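Local coordinates for protein putative hyaluronoglucosaminidase (Clostridium perfringens, PDB 6PWI) that probably removes terminal N-acetylhexosamine from glycans as a family 84 glycoside hydrolase, this chain holding the catalytic barrel and flanking domains of a longer, probably wall-anchored protein, at residues P38-I43 and I171-D176; N399-L404 and Q603-P608. All coordinates share one frame; numbering follows the deposited sequence.

Overall arrangement
The two contacts differ in what they hold together. Interaction 1 lies within the N-terminal domain, at its edge beside helix 433-444, where the loop leading to strand 43-46 packs on the end of strand 165-175, just before the chain enters the first barrel strand, 179-184. Interaction 2 joins the barrel to the C-terminal part: the loop between barrel strands 387-391 and 418-423 meets strand 602-604 and the residues after it, beyond helix 575-591. Their centres are 37 Å apart, on opposite sides of the chain's centre, with about 19 Å between nearest atoms. Both lie away from Asp299, the predicted proton donor, in the eight-stranded barrel domain.

Interaction 1 of 2, residues P38-I43 and I171-D176; sequences PIPQSI and IEDYSD
Gln41 lies flat over the Tyr174 ring, and this is where the two segments fit most closely. Its CG stands 3.5 Å from the ring centroid, almost straight above it, and the amide plane is only 9° from the ring plane, so a CH-pi contact continues into a stacked amide. The bend at chi2 (-79°) turns the amide along the ring and brings NE2 to Tyr174 O at 3.1 Å, above the carbonyl plane. NE2 also makes a weak bond to Asp176 OD2, whose stronger partner is Arg446 N.

Beside the stack, Asp173 OD1 takes the backbone N of Gln41 at 2.9 Å in a nearly straight bond from above the carboxylate plane. Tyr174 N reaches this oxygen from the opposite face, and Trp444 NE1 binds it as well; three donors probably favour a charged carboxylate. Water 1 bridges Asp173 OD2 to Pro38 O.

Between Ser42 and Glu172 the contact is looser and wetter. Glu172 N does bond Ser42 O (2.8 Å), but the two side chains stay apart, with Ser42 OG 4.3 Å from Glu172 OE1 and water 2 joining them. Past this wet patch the packing closes again: Ile43 and Ile171, a non-hydrogen-bonded antiparallel pair, lie side by side with their CG1 atoms 3.7 Å apart.

That pair begins the pairing of strand 43-46 with strand 165-175 in the mixed sheet of the N-terminal, family 20 domain 2-like region. Strand 127-133 flanks strand 165-175 through backbone bonds of Val130 and His128, while helix 433-444 packs against Pro38 and Ser175.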
ATOM      1  N   PRO A  38     -11.096   3.262  -1.039  1.00 22.97           N
ATOM      2  CA  PRO A  38     -11.596   1.935  -0.673  1.00 22.95           C
ATOM      3  C   PRO A  38     -13.118   1.893  -0.747  1.00 23.06           C
ATOM      4  O   PRO A  38     -13.757   2.940  -0.749  1.00 22.99           O
ATOM      5  CB  PRO A  38     -11.150   1.785   0.790  1.00 22.58           C
ATOM      6  CG  PRO A  38      -9.986   2.742   0.915  1.00 22.52           C
ATOM      7  CD  PRO A  38     -10.399   3.929   0.070  1.00 22.04           C
ATOM      8  N   ILE A  39     -13.677   0.677  -0.816  1.00 23.44           N
ATOM      9  CA  ILE A  39     -15.113   0.479  -0.939  1.00 23.44           C
ATOM     10  C   ILE A  39     -15.791   1.053   0.302  1.00 23.49           C
ATOM     11  O   ILE A  39     -15.543   0.590   1.414  1.00 23.94           O
ATOM     12  CB  ILE A  39     -15.463  -1.013  -1.126  1.00 24.01           C
ATOM     13  CG1 ILE A  39     -14.754  -1.635  -2.336  1.00 24.20           C
ATOM     14  CG2 ILE A  39     -16.974  -1.198  -1.190  1.00 23.54           C
ATOM     15  CD1 ILE A  39     -15.228  -1.114  -3.677  1.00 23.89           C
ATOM     16  N   PRO A  40     -16.682   2.061   0.152  1.00 22.44           N
ATOM     17  CA  PRO A  40     -17.316   2.690   1.308  1.00 21.92           C
ATOM     18  C   PRO A  40     -18.153   1.650   2.042  1.00 21.60           C
ATOM     19  O   PRO A  40     -18.682   0.725   1.430  1.00 21.20           O
ATOM     20  CB  PRO A  40     -18.207   3.768   0.678  1.00 21.20           C
ATOM     21  CG  PRO A  40     -17.572   4.016  -0.666  1.00 21.36           C
ATOM     22  CD  PRO A  40     -17.133   2.641  -1.120  1.00 21.73           C
ATOM     23  N   GLN A  41     -18.256   1.814   3.361  1.00 22.24           N
ATOM     24  CA  GLN A  41     -19.030   0.894   4.171  1.00 23.13           C
ATOM     25  C   GLN A  41     -20.488   0.928   3.719  1.00 24.43           C
ATOM     26  O   GLN A  41     -21.158  -0.103   3.732  1.00 25.13           O
ATOM     27  CB  GLN A  41     -18.859   1.207   5.655  1.00 23.09           C
ATOM     28  CG  GLN A  41     -17.416   1.116   6.127  1.00 23.59           C
ATOM     29  CD  GLN A  41     -16.913  -0.285   6.384  1.00 23.59           C
ATOM     30  OE1 GLN A  41     -17.670  -1.250   6.441  1.00 23.75           O
ATOM     31  NE2 GLN A  41     -15.607  -0.407   6.563  1.00 23.89           N
ATOM     32  N   SER A  42     -20.960   2.110   3.298  1.00 25.48           N
ATOM     33  CA  SER A  42     -22.344   2.288   2.884  1.00 26.47           C
ATOM     34  C   SER A  42     -22.484   3.519   1.991  1.00 27.62           C
ATOM     35  O   SER A  42     -22.108   4.624   2.385  1.00 30.07           O
ATOM     36  CB  SER A  42     -23.256   2.385   4.082  1.00 26.23           C
ATOM     37  OG  SER A  42     -24.596   2.592   3.666  1.00 26.93           O
ATOM     38  N   ILE A  43     -23.031   3.311   0.787  1.00 26.85           N
ATOM     39  CA  ILE A  43     -23.352   4.402  -0.119  1.00 27.52           C
ATOM     40  C   ILE A  43     -24.775   4.208  -0.652  1.00 29.49           C
ATOM     41  O   ILE A  43     -25.184   3.096  -0.999  1.00 29.19           O
ATOM     42  CB  ILE A  43     -22.294   4.559  -1.234  1.00 26.64           C
ATOM     43  CG1 ILE A  43     -22.540   5.829  -2.057  1.00 26.69           C
ATOM     44  CG2 ILE A  43     -22.226   3.319  -2.118  1.00 26.33           C
ATOM     45  CD1 ILE A  43     -21.438   6.181  -3.020  1.00 25.46           C
ATOM     46  N   ILE A 171     -23.075   8.928   1.593  1.00 27.52           N
ATOM     47  CA  ILE A 171     -22.058   7.983   2.021  1.00 27.84           C
ATOM     48  C   ILE A 171     -22.028   7.996   3.545  1.00 28.56           C
ATOM     49  O   ILE A 171     -21.899   9.058   4.150  1.00 30.23           O
ATOM     50  CB  ILE A 171     -20.669   8.338   1.437  1.00 27.09           C
ATOM     51  CG1 ILE A 171     -20.654   8.347  -0.092  1.00 26.03           C
ATOM     52  CG2 ILE A 171     -19.594   7.414   1.991  1.00 26.77           C
ATOM     53  CD1 ILE A 171     -19.393   8.932  -0.685  1.00 25.97           C
ATOM     54  N   GLU A 172     -22.151   6.814   4.155  1.00 28.66           N
ATOM     55  CA  GLU A 172     -21.921   6.678   5.584  1.00 30.58           C
ATOM     56  C   GLU A 172     -20.721   5.754   5.786  1.00 30.45           C
ATOM     57  O   GLU A 172     -20.864   4.533   5.738  1.00 32.38           O
ATOM     58  CB  GLU A 172     -23.172   6.155   6.296  1.00 32.93           C
ATOM     59  CG  GLU A 172     -24.373   7.086   6.194  1.00 37.32           C
ATOM     60  CD  GLU A 172     -25.715   6.424   6.479  1.00 40.04           C
ATOM     61  OE1 GLU A 172     -26.395   6.003   5.503  1.00 39.91           O
ATOM     62  OE2 GLU A 172     -26.082   6.328   7.676  1.00 39.88           O
ATOM     63  N   ASP A 173     -19.541   6.346   6.004  1.00 27.52           N
ATOM     64  CA  ASP A 173     -18.301   5.600   5.861  1.00 25.78           C
ATOM     65  C   ASP A 173     -17.532   5.559   7.178  1.00 25.22           C
ATOM     66  O   ASP A 173     -17.684   6.427   8.038  1.00 25.09           O
ATOM     67  CB  ASP A 173     -17.453   6.147   4.712  1.00 25.03           C
ATOM     68  CG  ASP A 173     -16.643   5.082   3.992  1.00 26.16           C
ATOM     69  OD1 ASP A 173     -16.607   3.921   4.482  1.00 27.58           O
ATOM     70  OD2 ASP A 173     -16.054   5.412   2.946  1.00 25.04           O
ATOM     71  N   TYR A 174     -16.705   4.520   7.311  1.00 24.85           N
ATOM     72  CA  TYR A 174     -15.786   4.379   8.427  1.00 25.27           C
ATOM     73  C   TYR A 174     -14.739   3.318   8.091  1.00 25.04           C
ATOM     74  O   TYR A 174     -14.874   2.598   7.106  1.00 24.86           O
ATOM     75  CB  TYR A 174     -16.546   4.020   9.704  1.00 24.81           C
ATOM     76  CG  TYR A 174     -17.224   2.675   9.663  1.00 24.57           C
ATOM     77  CD1 TYR A 174     -16.535   1.515   9.983  1.00 23.64           C
ATOM     78  CD2 TYR A 174     -18.563   2.571   9.312  1.00 24.90           C
ATOM     79  CE1 TYR A 174     -17.164   0.280   9.946  1.00 24.94           C
ATOM     80  CE2 TYR A 174     -19.208   1.345   9.277  1.00 24.21           C
ATOM     81  CZ  TYR A 174     -18.503   0.198   9.592  1.00 25.21           C
ATOM     82  OH  TYR A 174     -19.146  -1.003   9.553  1.00 25.83           O
ATOM     83  N   SER A 175     -13.702   3.232   8.928  1.00 24.40           N
ATOM     84  CA  SER A 175     -12.619   2.293   8.714  1.00 24.09           C
ATOM     85  C   SER A 175     -12.737   1.132   9.694  1.00 24.23           C
ATOM     86  O   SER A 175     -13.021   1.336  10.870  1.00 22.87           O
ATOM     87  CB  SER A 175     -11.283   2.959   8.851  1.00 24.55           C
ATOM     88  OG  SER A 175     -10.238   2.024   8.609  1.00 25.02           O
ATOM     89  N   ASP A 176     -12.492  -0.080   9.183  1.00 24.86           N
ATOM     90  CA  ASP A 176     -12.406  -1.261  10.022  1.00 25.55           C
ATOM     91  C   ASP A 176     -11.126  -1.197  10.848  1.00 25.54           C
ATOM     92  O   ASP A 176     -11.141  -1.555  12.018  1.00 25.26           O
ATOM     93  CB  ASP A 176     -12.539  -2.543   9.199  1.00 26.46           C
ATOM     94  CG  ASP A 176     -13.971  -2.812   8.773  1.00 28.07           C
ATOM     95  OD1 ASP A 176     -14.870  -2.679   9.641  1.00 28.78           O
ATOM     96  OD2 ASP A 176     -14.184  -3.128   7.576  1.00 27.86           O
TER
HETATM   97  O   HOH W   1     -13.724   4.937   1.115  1.00 24.95           O
HETATM   98  O   HOH W   2     -25.108   5.244   3.309  1.00 31.00           O

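Interaction 2 of 2, residues N399-L404 and Q603-P608; sequences NNKRLL and QSRPEP
Glu607 and Arg402 form the salt bridge across this contact, lying side by side and pointing the same way. Arg402 NH1 meets the anti lone pair of Glu607 OE1 at 2.8 Å, within the guanidinium plane, although the carboxylate is turned 44° from that plane. A second salt bridge, within 603-608, brings Arg605 NH1 to Glu607 OE2 (3.1 Å) from above the carboxylate plane, so the three residues form a network centred on the glutamate.

Two waters add bridges: water 4 spans Arg402 NH2 and Glu607 OE1, and water 3 joins Asn400 O to Ser604 OG.

Among the backbone bonds, Glu607 N gives to Lys401 O at 2.9 Å on an in-plane lone pair; Trp549 NE1, from helix 540-572, binds that carbonyl too. Lys401 stands in a type I turn, Asn399 to Arg402, overlaid by an Asx turn in which Asn399 OD1 accepts Lys401 N. Bends at chi3 and chi4 (-106° and 73°) fold the lysine back, and NZ reaches OD1 from the opposite face of the amide.

The lysine methylenes supply van der Waals contacts: CG packs against Arg605 O, and CD lies over one face of the Arg605 guanidinium, 3.8 Å above its plane and offset toward the rim.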
ATOM      1  N   ASN A 399      13.756 -12.069  -2.611  1.00 23.17           N
ATOM      2  CA  ASN A 399      14.077 -12.477  -3.972  1.00 23.29           C
ATOM      3  C   ASN A 399      14.106 -11.257  -4.889  1.00 24.04           C
ATOM      4  O   ASN A 399      13.088 -10.876  -5.469  1.00 23.23           O
ATOM      5  CB  ASN A 399      13.100 -13.518  -4.529  1.00 23.11           C
ATOM      6  CG  ASN A 399      13.595 -14.150  -5.819  1.00 24.51           C
ATOM      7  OD1 ASN A 399      14.554 -13.669  -6.430  1.00 24.19           O
ATOM      8  ND2 ASN A 399      12.954 -15.233  -6.241  1.00 23.60           N
ATOM      9  N   ASN A 400      15.300 -10.681  -5.055  1.00 25.34           N
ATOM     10  CA  ASN A 400      15.438  -9.390  -5.709  1.00 26.48           C
ATOM     11  C   ASN A 400      15.192  -9.494  -7.210  1.00 26.63           C
ATOM     12  O   ASN A 400      15.075  -8.469  -7.883  1.00 27.68           O
ATOM     13  CB  ASN A 400      16.767  -8.720  -5.371  1.00 28.25           C
ATOM     14  CG  ASN A 400      16.691  -8.008  -4.040  1.00 30.64           C
ATOM     15  OD1 ASN A 400      17.233  -8.502  -3.053  1.00 31.92           O
ATOM     16  ND2 ASN A 400      15.977  -6.886  -3.993  1.00 30.57           N
ATOM     17  N   LYS A 401      15.101 -10.730  -7.714  1.00 25.05           N
ATOM     18  CA  LYS A 401      14.865 -10.977  -9.125  1.00 23.56           C
ATOM     19  C   LYS A 401      13.405 -10.685  -9.459  1.00 23.07           C
ATOM     20  O   LYS A 401      13.045 -10.600 -10.633  1.00 23.15           O
ATOM     21  CB  LYS A 401      15.247 -12.416  -9.483  1.00 23.91           C
ATOM     22  CG  LYS A 401      16.737 -12.729  -9.402  1.00 24.66           C
ATOM     23  CD  LYS A 401      17.101 -14.073  -9.996  1.00 24.15           C
ATOM     24  CE  LYS A 401      17.420 -15.112  -8.944  1.00 26.83           C
ATOM     25  NZ  LYS A 401      16.205 -15.571  -8.231  1.00 27.99           N
ATOM     26  N   ARG A 402      12.577 -10.502  -8.423  1.00 21.64           N
ATOM     27  CA  ARG A 402      11.136 -10.422  -8.609  1.00 20.95           C
ATOM     28  C   ARG A 402      10.632  -8.990  -8.454  1.00 21.54           C
ATOM     29  O   ARG A 402      11.125  -8.239  -7.619  1.00 22.67           O
ATOM     30  CB  ARG A 402      10.434 -11.308  -7.579  1.00 19.44           C
ATOM     31  CG  ARG A 402      10.744 -12.786  -7.732  1.00 18.37           C
ATOM     32  CD  ARG A 402      10.252 -13.392  -9.035  1.00 18.20           C
ATOM     33  NE  ARG A 402      10.516 -14.811  -8.877  1.00 18.41           N
ATOM     34  CZ  ARG A 402      11.565 -15.439  -9.390  1.00 18.08           C
ATOM     35  NH1 ARG A 402      12.409 -14.778 -10.165  1.00 17.88           N
ATOM     36  NH2 ARG A 402      11.748 -16.725  -9.143  1.00 17.39           N
ATOM     37  N   LEU A 403       9.665  -8.618  -9.296  1.00 21.60           N
ATOM     38  CA  LEU A 403       8.693  -7.602  -8.942  1.00 22.09           C
ATOM     39  C   LEU A 403       7.455  -8.343  -8.453  1.00 23.14           C
ATOM     40  O   LEU A 403       7.074  -9.350  -9.045  1.00 24.91           O
ATOM     41  CB  LEU A 403       8.348  -6.763 -10.174  1.00 21.75           C
ATOM     42  CG  LEU A 403       9.428  -5.808 -10.672  1.00 21.89           C
ATOM     43  CD1 LEU A 403       8.862  -4.893 -11.748  1.00 21.82           C
ATOM     44  CD2 LEU A 403      10.015  -4.988  -9.532  1.00 21.65           C
ATOM     45  N   LEU A 404       6.851  -7.868  -7.362  1.00 23.30           N
ATOM     46  CA  LEU A 404       5.659  -8.518  -6.837  1.00 23.75           C
ATOM     47  C   LEU A 404       4.472  -7.564  -6.944  1.00 23.46           C
ATOM     48  O   LEU A 404       4.329  -6.653  -6.131  1.00 23.48           O
ATOM     49  CB  LEU A 404       5.913  -8.965  -5.391  1.00 22.92           C
ATOM     50  CG  LEU A 404       7.134  -9.866  -5.196  1.00 22.63           C
ATOM     51  CD1 LEU A 404       7.375 -10.151  -3.717  1.00 21.60           C
ATOM     52  CD2 LEU A 404       6.976 -11.160  -5.985  1.00 22.08           C
ATOM     53  N   GLN A 603      24.549  -5.854  -8.378  1.00 38.14           N
ATOM     54  CA  GLN A 603      23.594  -5.975  -9.472  1.00 35.54           C
ATOM     55  C   GLN A 603      22.800  -7.275  -9.368  1.00 32.17           C
ATOM     56  O   GLN A 603      23.276  -8.270  -8.826  1.00 32.28           O
ATOM     57  CB  GLN A 603      24.305  -5.856 -10.822  1.00 38.01           C
ATOM     58  CG  GLN A 603      24.598  -4.417 -11.228  1.00 40.51           C
ATOM     59  CD  GLN A 603      24.819  -4.290 -12.715  1.00 42.19           C
ATOM     60  OE1 GLN A 603      25.589  -5.042 -13.309  1.00 44.77           O
ATOM     61  NE2 GLN A 603      24.132  -3.340 -13.332  1.00 41.46           N
ATOM     62  N   SER A 604      21.576  -7.246  -9.903  1.00 28.89           N
ATOM     63  CA  SER A 604      20.688  -8.397  -9.892  1.00 27.12           C
ATOM     64  C   SER A 604      20.049  -8.584 -11.269  1.00 25.65           C
ATOM     65  O   SER A 604      19.836  -7.616 -11.998  1.00 24.42           O
ATOM     66  CB  SER A 604      19.659  -8.247  -8.801  1.00 27.30           C
ATOM     67  OG  SER A 604      18.547  -9.107  -8.996  1.00 27.82           O
ATOM     68  N   ARG A 605      19.756  -9.846 -11.610  1.00 25.41           N
ATOM     69  CA  ARG A 605      19.155 -10.225 -12.884  1.00 25.07           C
ATOM     70  C   ARG A 605      17.632 -10.276 -12.738  1.00 24.17           C
ATOM     71  O   ARG A 605      17.096 -11.145 -12.053  1.00 23.34           O
ATOM     72  CB  ARG A 605      19.749 -11.559 -13.354  1.00 24.63           C
ATOM     73  CG  ARG A 605      18.980 -12.269 -14.460  1.00 25.37           C
ATOM     74  CD  ARG A 605      19.638 -13.573 -14.885  1.00 25.14           C
ATOM     75  NE  ARG A 605      19.674 -14.579 -13.829  1.00 25.91           N
ATOM     76  CZ  ARG A 605      18.688 -15.437 -13.556  1.00 26.24           C
ATOM     77  NH1 ARG A 605      17.565 -15.410 -14.258  1.00 25.53           N
ATOM     78  NH2 ARG A 605      18.827 -16.315 -12.577  1.00 25.61           N
ATOM     79  N   PRO A 606      16.874  -9.340 -13.351  1.00 23.14           N
ATOM     80  CA  PRO A 606      15.418  -9.356 -13.233  1.00 23.99           C
ATOM     81  C   PRO A 606      14.902 -10.602 -13.939  1.00 25.49           C
ATOM     82  O   PRO A 606      15.384 -10.952 -15.019  1.00 26.33           O
ATOM     83  CB  PRO A 606      14.960  -8.066 -13.921  1.00 23.66           C
ATOM     84  CG  PRO A 606      16.116  -7.679 -14.817  1.00 23.22           C
ATOM     85  CD  PRO A 606      17.367  -8.220 -14.158  1.00 22.56           C
ATOM     86  N   GLU A 607      13.943 -11.275 -13.289  1.00 25.35           N
ATOM     87  CA  GLU A 607      13.455 -12.561 -13.754  1.00 24.19           C
ATOM     88  C   GLU A 607      11.946 -12.656 -13.538  1.00 22.81           C
ATOM     89  O   GLU A 607      11.486 -13.319 -12.613  1.00 22.35           O
ATOM     90  CB  GLU A 607      14.206 -13.694 -13.056  1.00 24.60           C
ATOM     91  CG  GLU A 607      14.012 -15.038 -13.724  1.00 26.14           C
ATOM     92  CD  GLU A 607      14.510 -16.216 -12.905  1.00 28.81           C
ATOM     93  OE1 GLU A 607      14.271 -16.226 -11.677  1.00 28.25           O
ATOM     94  OE2 GLU A 607      15.144 -17.127 -13.498  1.00 32.14           O
ATOM     95  N   PRO A 608      11.127 -12.001 -14.390  1.00 22.50           N
ATOM     96  CA  PRO A 608       9.678 -12.219 -14.382  1.00 22.30           C
ATOM     97  C   PRO A 608       9.265 -13.529 -15.056  1.00 22.58           C
ATOM     98  O   PRO A 608      10.063 -14.161 -15.747  1.00 22.53           O
ATOM     99  CB  PRO A 608       9.163 -11.017 -15.191  1.00 21.78           C
ATOM    100  CG  PRO A 608      10.282 -10.740 -16.178  1.00 21.74           C
ATOM    101  CD  PRO A 608      11.550 -11.006 -15.392  1.00 21.96           C
TER
HETATM  102  O   HOH W   3      16.567  -8.006 -10.322  1.00 32.20           O
HETATM  103  O   HOH W   4      13.559 -18.406 -10.412  1.00 12.74           O